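Local coordinates for xylose isomerase-like TIM barrel domain-containing protein (Parabacteroides distasonis, PDB 4KW2) that is of unknown function but adopts a xylose isomerase-like TIM barrel and may be a sugar isomerase or a related enzyme, at residues E104-F109 / V121-E126; F54-L59 / E66-Y71. One frame throughout, in Å; residues are numbered along the deposited sequence.

Contact 1 of 2, residues E104-F109 / V121-E126; sequences EEWDKF and VTVEPE
Trp106 reaches the strand and the loop that follows it through the far end of its six-membered ring: CZ3 lies 3.8 Å from Val123 CG1, and on the same ring CZ2 is 4.2 Å from CB of the loop residue Pro125. Its first torsion, with CG anti to the carbonyl carbon (chi1 -75°), carries the indole from the helix flank toward the strand, although the axes of 104-109 and 121-123 come no nearer than 12.0 Å. With only an alanine at this position, Val123 CG1 and Pro125 CB would lose the indole part of their packing, which is likely to leave a gap beside them. Three residues on, Phe109 brings the end of its ring to Val121, with CE2 3.6 Å from Val121 CB, and the two side chains lie alongside with their ends pointing opposite ways. CE2 also comes within 4.3 Å of Val123 CG1, so this one methyl meets both rings. No hydrogen bond crosses the contact. Segment 104-109 runs nearly antiparallel to 121-123, at 158°, as expected in the beta-alpha-beta unit of strand 91-98, helix 103-116 and strand 120-123. Both rings also touch Ala98 of strand 91-98, Trp106 packs on Leu136 of helix 130-140, and Val123 and Pro125 meet Ile146 of strand 143-146.

Contact 2 of 2, residues F54-L59 / E66-Y71; sequences FFFQEL and ETYLNY
Gln57 O is approached by two groups from the other segment: Leu69 N donates a hydrogen bond to it at 2.9 Å, tilted 29° from the carbonyl plane, and Tyr68 CA makes a CA-H...O contact at 3.3 Å. Leu69 is gripped in return, as Leu69 O accepts from Phe56 N at 2.6 Å in the carbonyl plane. Farther along, Leu59 N bonds Thr67 O almost straight, at 171°. These pairings run in antiparallel order, with Glu58 and Tyr68 as a single beta bridge. The bent Glu58 side chain folds back to receive Glu66 N on OE2 at 2.9 Å, using the lone pair on the side of its other oxygen. Around this short antiparallel pairing the side chains interleave. Asn70 CA sits over one face of the Phe55 ring, 4.0 Å from its centroid, while Phe55 CD1 packs on Leu69 CG. On the far side of the Leu69 side chain, Leu59 CD2 comes within 3.9 Å of Leu69 CB, the two leucines meeting at about a right angle. Phe55 stacks on Trp216 of the second subunit, and Asn70 ND2 bonds Gly219 O of that subunit. The whole is a doubled-back beta-alpha loop between strand 50-53 and helix 75-86, at the C-terminal end of the barrel strands, where TIM barrels usually carry their active sites.

Contact 1 is a buried joint between a strand of the barrel and the helix packed outside it, made entirely of apolar side chains. Contact 2 is a partly buried loop folded on itself, held by backbone hydrogen bonds and one from a backbone N to the Glu58 carboxylate, where contact 1 has none. The two hold different elements but meet at helix 103-116: Phe109 CD1 lies 3.7 Å from Phe55 CZ, and Tyr71 OH packs against Glu105 CG at 3.5 Å. The loop of contact 2 therefore leans on the same helix whose rings fill contact 1. Both contacts reach the second subunit, with Trp216 of that chain packing on Phe109 as well as on Phe54.

Contact 1 of 2, residues E104-F109 / V121-E126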
loop_
_atom_site.group_PDB
_atom_site.type_symbol
_atom_site.label_atom_id
_atom_site.label_comp_id
_atom_site.label_asym_id
_atom_site.label_seq_id
_atom_site.Cartn_x
_atom_site.Cartn_y
_atom_site.Cartn_z
ATOM N N GLU A 104 12.747 -4.942 -30.088
ATOM C CA GLU A 104 12.327 -6.311 -30.376
ATOM C C GLU A 104 11.130 -6.702 -29.506
ATOM O O GLU A 104 10.144 -7.234 -30.009
ATOM C CB GLU A 104 13.480 -7.286 -30.134
ATOM C CG GLU A 104 13.157 -8.733 -30.482
ATOM C CD GLU A 104 14.282 -9.701 -30.146
ATOM O OE1 GLU A 104 15.185 -9.344 -29.355
ATOM O OE2 GLU A 104 14.258 -10.832 -30.672
ATOM N N GLU A 105 11.224 -6.424 -28.209
ATOM C CA GLU A 105 10.134 -6.715 -27.277
ATOM C C GLU A 105 8.847 -5.976 -27.649
ATOM O O GLU A 105 7.770 -6.572 -27.683
ATOM C CB GLU A 105 10.545 -6.367 -25.844
ATOM C CG GLU A 105 11.612 -7.296 -25.272
ATOM C CD GLU A 105 12.322 -6.730 -24.054
ATOM O OE1 GLU A 105 12.215 -5.511 -23.797
ATOM O OE2 GLU A 105 12.999 -7.512 -23.350
ATOM N N TRP A 106 8.960 -4.684 -27.934
ATOM C CA TRP A 106 7.792 -3.902 -28.323
ATOM C C TRP A 106 7.156 -4.512 -29.555
ATOM O O TRP A 106 5.952 -4.749 -29.580
ATOM C CB TRP A 106 8.153 -2.437 -28.581
ATOM C CG TRP A 106 8.398 -1.658 -27.331
ATOM C CD1 TRP A 106 9.559 -1.054 -26.957
ATOM C CD2 TRP A 106 7.458 -1.402 -26.281
ATOM N NE1 TRP A 106 9.404 -0.434 -25.742
ATOM C CE2 TRP A 106 8.122 -0.633 -25.305
ATOM C CE3 TRP A 106 6.121 -1.748 -26.070
ATOM C CZ2 TRP A 106 7.495 -0.200 -24.139
ATOM C CZ3 TRP A 106 5.498 -1.317 -24.910
ATOM C CH2 TRP A 106 6.186 -0.551 -23.962
ATOM N N ASP A 107 7.981 -4.790 -30.562
ATOM C CA ASP A 107 7.504 -5.366 -31.817
ATOM C C ASP A 107 6.728 -6.658 -31.576
ATOM O O ASP A 107 5.609 -6.816 -32.065
ATOM C CB ASP A 107 8.677 -5.627 -32.765
ATOM C CG ASP A 107 8.223 -6.033 -34.149
ATOM O OD1 ASP A 107 7.519 -5.237 -34.808
ATOM O OD2 ASP A 107 8.573 -7.152 -34.582
ATOM N N LYS A 108 7.321 -7.570 -30.810
ATOM C CA LYS A 108 6.681 -8.852 -30.495
ATOM C C LYS A 108 5.377 -8.681 -29.705
ATOM O O LYS A 108 4.412 -9.410 -29.928
ATOM C CB LYS A 108 7.638 -9.747 -29.710
ATOM C CG LYS A 108 8.812 -10.286 -30.512
ATOM C CD LYS A 108 9.823 -10.949 -29.581
ATOM C CE LYS A 108 11.085 -11.392 -30.303
ATOM N NZ LYS A 108 10.965 -12.754 -30.882
ATOM N N PHE A 109 5.362 -7.716 -28.791
ATOM C CA PHE A 109 4.190 -7.417 -27.966
ATOM C C PHE A 109 3.006 -6.907 -28.804
ATOM O O PHE A 109 1.877 -7.390 -28.648
ATOM C CB PHE A 109 4.582 -6.402 -26.890
ATOM C CG PHE A 109 3.430 -5.882 -26.073
ATOM C CD1 PHE A 109 2.794 -6.689 -25.144
ATOM C CD2 PHE A 109 3.019 -4.560 -26.197
ATOM C CE1 PHE A 109 1.746 -6.197 -24.380
ATOM C CE2 PHE A 109 1.981 -4.064 -25.432
ATOM C CZ PHE A 109 1.343 -4.883 -24.522
ATOM N N VAL A 121 -3.464 -1.441 -26.057
ATOM C CA VAL A 121 -2.417 -1.885 -25.153
ATOM C C VAL A 121 -2.101 -0.737 -24.207
ATOM O O VAL A 121 -2.068 0.423 -24.624
ATOM C CB VAL A 121 -1.145 -2.362 -25.894
ATOM C CG1 VAL A 121 -1.453 -3.584 -26.746
ATOM C CG2 VAL A 121 -0.545 -1.261 -26.757
ATOM N N THR A 122 -1.915 -1.060 -22.931
ATOM C CA THR A 122 -1.480 -0.081 -21.946
ATOM C C THR A 122 0.018 -0.253 -21.744
ATOM O O THR A 122 0.515 -1.378 -21.640
ATOM C CB THR A 122 -2.230 -0.223 -20.614
ATOM O OG1 THR A 122 -2.186 -1.582 -20.178
ATOM C CG2 THR A 122 -3.674 0.188 -20.779
ATOM N N VAL A 123 0.728 0.874 -21.705
ATOM C CA VAL A 123 2.183 0.889 -21.774
ATOM C C VAL A 123 2.789 1.990 -20.908
ATOM O O VAL A 123 2.176 3.030 -20.688
ATOM C CB VAL A 123 2.672 1.078 -23.231
ATOM C CG1 VAL A 123 2.072 0.020 -24.141
ATOM C CG2 VAL A 123 2.333 2.468 -23.758
ATOM N N GLU A 124 4.004 1.742 -20.434
ATOM C CA GLU A 124 4.751 2.693 -19.618
ATOM C C GLU A 124 6.155 2.804 -20.204
ATOM O O GLU A 124 7.082 2.155 -19.720
ATOM C CB GLU A 124 4.792 2.222 -18.159
ATOM C CG GLU A 124 5.487 3.180 -17.196
ATOM C CD GLU A 124 5.250 2.841 -15.732
ATOM O OE1 GLU A 124 4.153 2.354 -15.387
ATOM O OE2 GLU A 124 6.165 3.073 -14.916
ATOM N N PRO A 125 6.311 3.610 -21.270
ATOM C CA PRO A 125 7.571 3.725 -21.970
ATOM C C PRO A 125 8.349 4.964 -21.564
ATOM O O PRO A 125 7.823 5.824 -20.860
ATOM C CB PRO A 125 7.120 3.873 -23.419
ATOM C CG PRO A 125 5.841 4.650 -23.317
ATOM C CD PRO A 125 5.282 4.434 -21.931
ATOM N N GLU A 126 9.594 5.044 -22.016
ATOM C CA GLU A 126 10.357 6.281 -21.950
ATOM C C GLU A 126 9.934 7.164 -23.115
ATOM O O GLU A 126 9.359 6.679 -24.092
ATOM C CB GLU A 126 11.859 5.997 -22.025
ATOM C CG GLU A 126 12.427 5.319 -20.789
ATOM C CD GLU A 126 13.854 4.839 -20.982
ATOM O OE1 GLU A 126 14.223 4.482 -22.125
ATOM O OE2 GLU A 126 14.608 4.811 -19.988
#

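Contact 2 of 2, residues F54-L59 / E66-Y71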
loop_
_atom_site.group_PDB
_atom_site.type_symbol
_atom_site.label_atom_id
_atom_site.label_comp_id
_atom_site.label_asym_id
_atom_site.label_seq_id
_atom_site.Cartn_x
_atom_site.Cartn_y
_atom_site.Cartn_z
ATOM N N PHE A 54 -2.467 -9.084 -17.924
ATOM C CA PHE A 54 -1.048 -8.957 -17.640
ATOM C C PHE A 54 -0.347 -10.267 -18.002
ATOM O O PHE A 54 -0.918 -11.359 -17.853
ATOM C CB PHE A 54 -0.817 -8.621 -16.159
ATOM C CG PHE A 54 -0.981 -9.801 -15.238
ATOM C CD1 PHE A 54 -2.242 -10.182 -14.786
ATOM C CD2 PHE A 54 0.114 -10.547 -14.849
ATOM C CE1 PHE A 54 -2.396 -11.285 -13.962
ATOM C CE2 PHE A 54 -0.036 -11.649 -14.021
ATOM C CZ PHE A 54 -1.292 -12.016 -13.576
ATOM N N PHE A 55 0.900 -10.152 -18.446
ATOM C CA PHE A 55 1.688 -11.296 -18.894
ATOM C C PHE A 55 2.268 -12.102 -17.734
ATOM O O PHE A 55 2.424 -11.604 -16.611
ATOM C CB PHE A 55 2.839 -10.822 -19.785
ATOM C CG PHE A 55 2.457 -10.550 -21.219
ATOM C CD1 PHE A 55 1.134 -10.412 -21.615
ATOM C CD2 PHE A 55 3.453 -10.397 -22.175
ATOM C CE1 PHE A 55 0.812 -10.160 -22.938
ATOM C CE2 PHE A 55 3.138 -10.144 -23.494
ATOM C CZ PHE A 55 1.814 -10.016 -23.876
ATOM N N PHE A 56 2.590 -13.353 -18.058
ATOM C CA PHE A 56 3.218 -14.344 -17.174
ATOM C C PHE A 56 2.265 -15.021 -16.196
ATOM O O PHE A 56 2.700 -15.784 -15.337
ATOM C CB PHE A 56 4.471 -13.783 -16.488
ATOM C CG PHE A 56 5.492 -13.259 -17.464
ATOM C CD1 PHE A 56 6.183 -14.133 -18.291
ATOM C CD2 PHE A 56 5.739 -11.894 -17.583
ATOM C CE1 PHE A 56 7.110 -13.661 -19.209
ATOM C CE2 PHE A 56 6.671 -11.418 -18.493
ATOM C CZ PHE A 56 7.354 -12.301 -19.309
ATOM N N GLN A 57 0.966 -14.788 -16.359
ATOM C CA GLN A 57 -0.032 -15.579 -15.650
ATOM C C GLN A 57 -0.133 -16.957 -16.298
ATOM O O GLN A 57 -0.223 -17.065 -17.527
ATOM C CB GLN A 57 -1.404 -14.903 -15.690
ATOM C CG GLN A 57 -2.398 -15.512 -14.710
ATOM C CD GLN A 57 -3.726 -14.781 -14.672
ATOM O OE1 GLN A 57 -4.154 -14.191 -15.661
ATOM N NE2 GLN A 57 -4.384 -14.812 -13.524
ATOM N N GLU A 58 -0.129 -17.999 -15.471
ATOM C CA GLU A 58 -0.405 -19.351 -15.934
ATOM C C GLU A 58 -1.758 -19.357 -16.647
ATOM O O GLU A 58 -2.735 -18.795 -16.154
ATOM C CB GLU A 58 -0.419 -20.318 -14.747
ATOM C CG GLU A 58 -0.861 -21.748 -15.056
ATOM C CD GLU A 58 0.258 -22.630 -15.589
ATOM O OE1 GLU A 58 1.332 -22.096 -15.962
ATOM O OE2 GLU A 58 0.054 -23.866 -15.639
ATOM N N LEU A 59 -1.810 -19.979 -17.817
ATOM C CA LEU A 59 -3.039 -19.983 -18.606
ATOM C C LEU A 59 -4.076 -20.911 -17.981
ATOM O O LEU A 59 -5.197 -20.494 -17.729
ATOM C CB LEU A 59 -2.762 -20.382 -20.059
ATOM C CG LEU A 59 -1.917 -19.432 -20.919
ATOM C CD1 LEU A 59 -1.839 -19.959 -22.347
ATOM C CD2 LEU A 59 -2.485 -18.020 -20.925
ATOM N N GLU A 66 2.244 -25.221 -16.980
ATOM C CA GLU A 66 3.443 -24.379 -17.162
ATOM C C GLU A 66 3.420 -23.500 -18.422
ATOM O O GLU A 66 4.432 -22.909 -18.770
ATOM C CB GLU A 66 4.750 -25.202 -17.144
ATOM C CG GLU A 66 4.908 -26.191 -15.993
ATOM C CD GLU A 66 4.887 -25.542 -14.622
ATOM O OE1 GLU A 66 5.130 -24.320 -14.526
ATOM O OE2 GLU A 66 4.633 -26.263 -13.631
ATOM N N THR A 67 2.288 -23.405 -19.108
ATOM C CA THR A 67 2.187 -22.475 -20.227
ATOM C C THR A 67 1.636 -21.166 -19.681
ATOM O O THR A 67 0.573 -21.163 -19.065
ATOM C CB THR A 67 1.274 -23.005 -21.341
ATOM O OG1 THR A 67 1.732 -24.293 -21.752
ATOM C CG2 THR A 67 1.296 -22.066 -22.541
ATOM N N TYR A 68 2.367 -20.070 -19.900
ATOM C CA TYR A 68 1.971 -18.767 -19.364
ATOM C C TYR A 68 1.692 -17.754 -20.470
ATOM O O TYR A 68 2.078 -17.947 -21.621
ATOM C CB TYR A 68 3.010 -18.227 -18.357
ATOM C CG TYR A 68 4.456 -18.215 -18.821
ATOM C CD1 TYR A 68 4.922 -17.244 -19.703
ATOM C CD2 TYR A 68 5.367 -19.159 -18.347
ATOM C CE1 TYR A 68 6.247 -17.230 -20.121
ATOM C CE2 TYR A 68 6.691 -19.151 -18.760
ATOM C CZ TYR A 68 7.124 -18.184 -19.645
ATOM O OH TYR A 68 8.433 -18.169 -20.049
ATOM N N LEU A 69 1.000 -16.674 -20.117
ATOM C CA LEU A 69 0.662 -15.639 -21.086
ATOM C C LEU A 69 1.908 -14.827 -21.415
ATOM O O LEU A 69 2.518 -14.218 -20.536
ATOM C CB LEU A 69 -0.429 -14.711 -20.551
ATOM C CG LEU A 69 -0.925 -13.608 -21.499
ATOM C CD1 LEU A 69 -1.483 -14.183 -22.793
ATOM C CD2 LEU A 69 -1.972 -12.748 -20.819
ATOM N N ASN A 70 2.292 -14.837 -22.685
ATOM C CA ASN A 70 3.415 -14.050 -23.151
ATOM C C ASN A 70 3.338 -14.021 -24.658
ATOM O O ASN A 70 2.605 -14.809 -25.255
ATOM C CB ASN A 70 4.733 -14.669 -22.683
ATOM C CG ASN A 70 5.924 -13.746 -22.878
ATOM O OD1 ASN A 70 5.781 -12.530 -23.048
ATOM N ND2 ASN A 70 7.109 -14.325 -22.858
ATOM N N TYR A 71 4.094 -13.123 -25.276
ATOM C CA TYR A 71 3.990 -12.911 -26.712
ATOM C C TYR A 71 4.604 -14.030 -27.563
ATOM O O TYR A 71 4.542 -13.975 -28.788
ATOM C CB TYR A 71 4.541 -11.531 -27.107
ATOM C CG TYR A 71 5.963 -11.210 -26.670
ATOM C CD1 TYR A 71 6.998 -12.126 -26.833
ATOM C CD2 TYR A 71 6.274 -9.962 -26.139
ATOM C CE1 TYR A 71 8.290 -11.817 -26.454
ATOM C CE2 TYR A 71 7.564 -9.646 -25.757
ATOM C CZ TYR A 71 8.566 -10.578 -25.919
ATOM O OH TYR A 71 9.855 -10.273 -25.559
#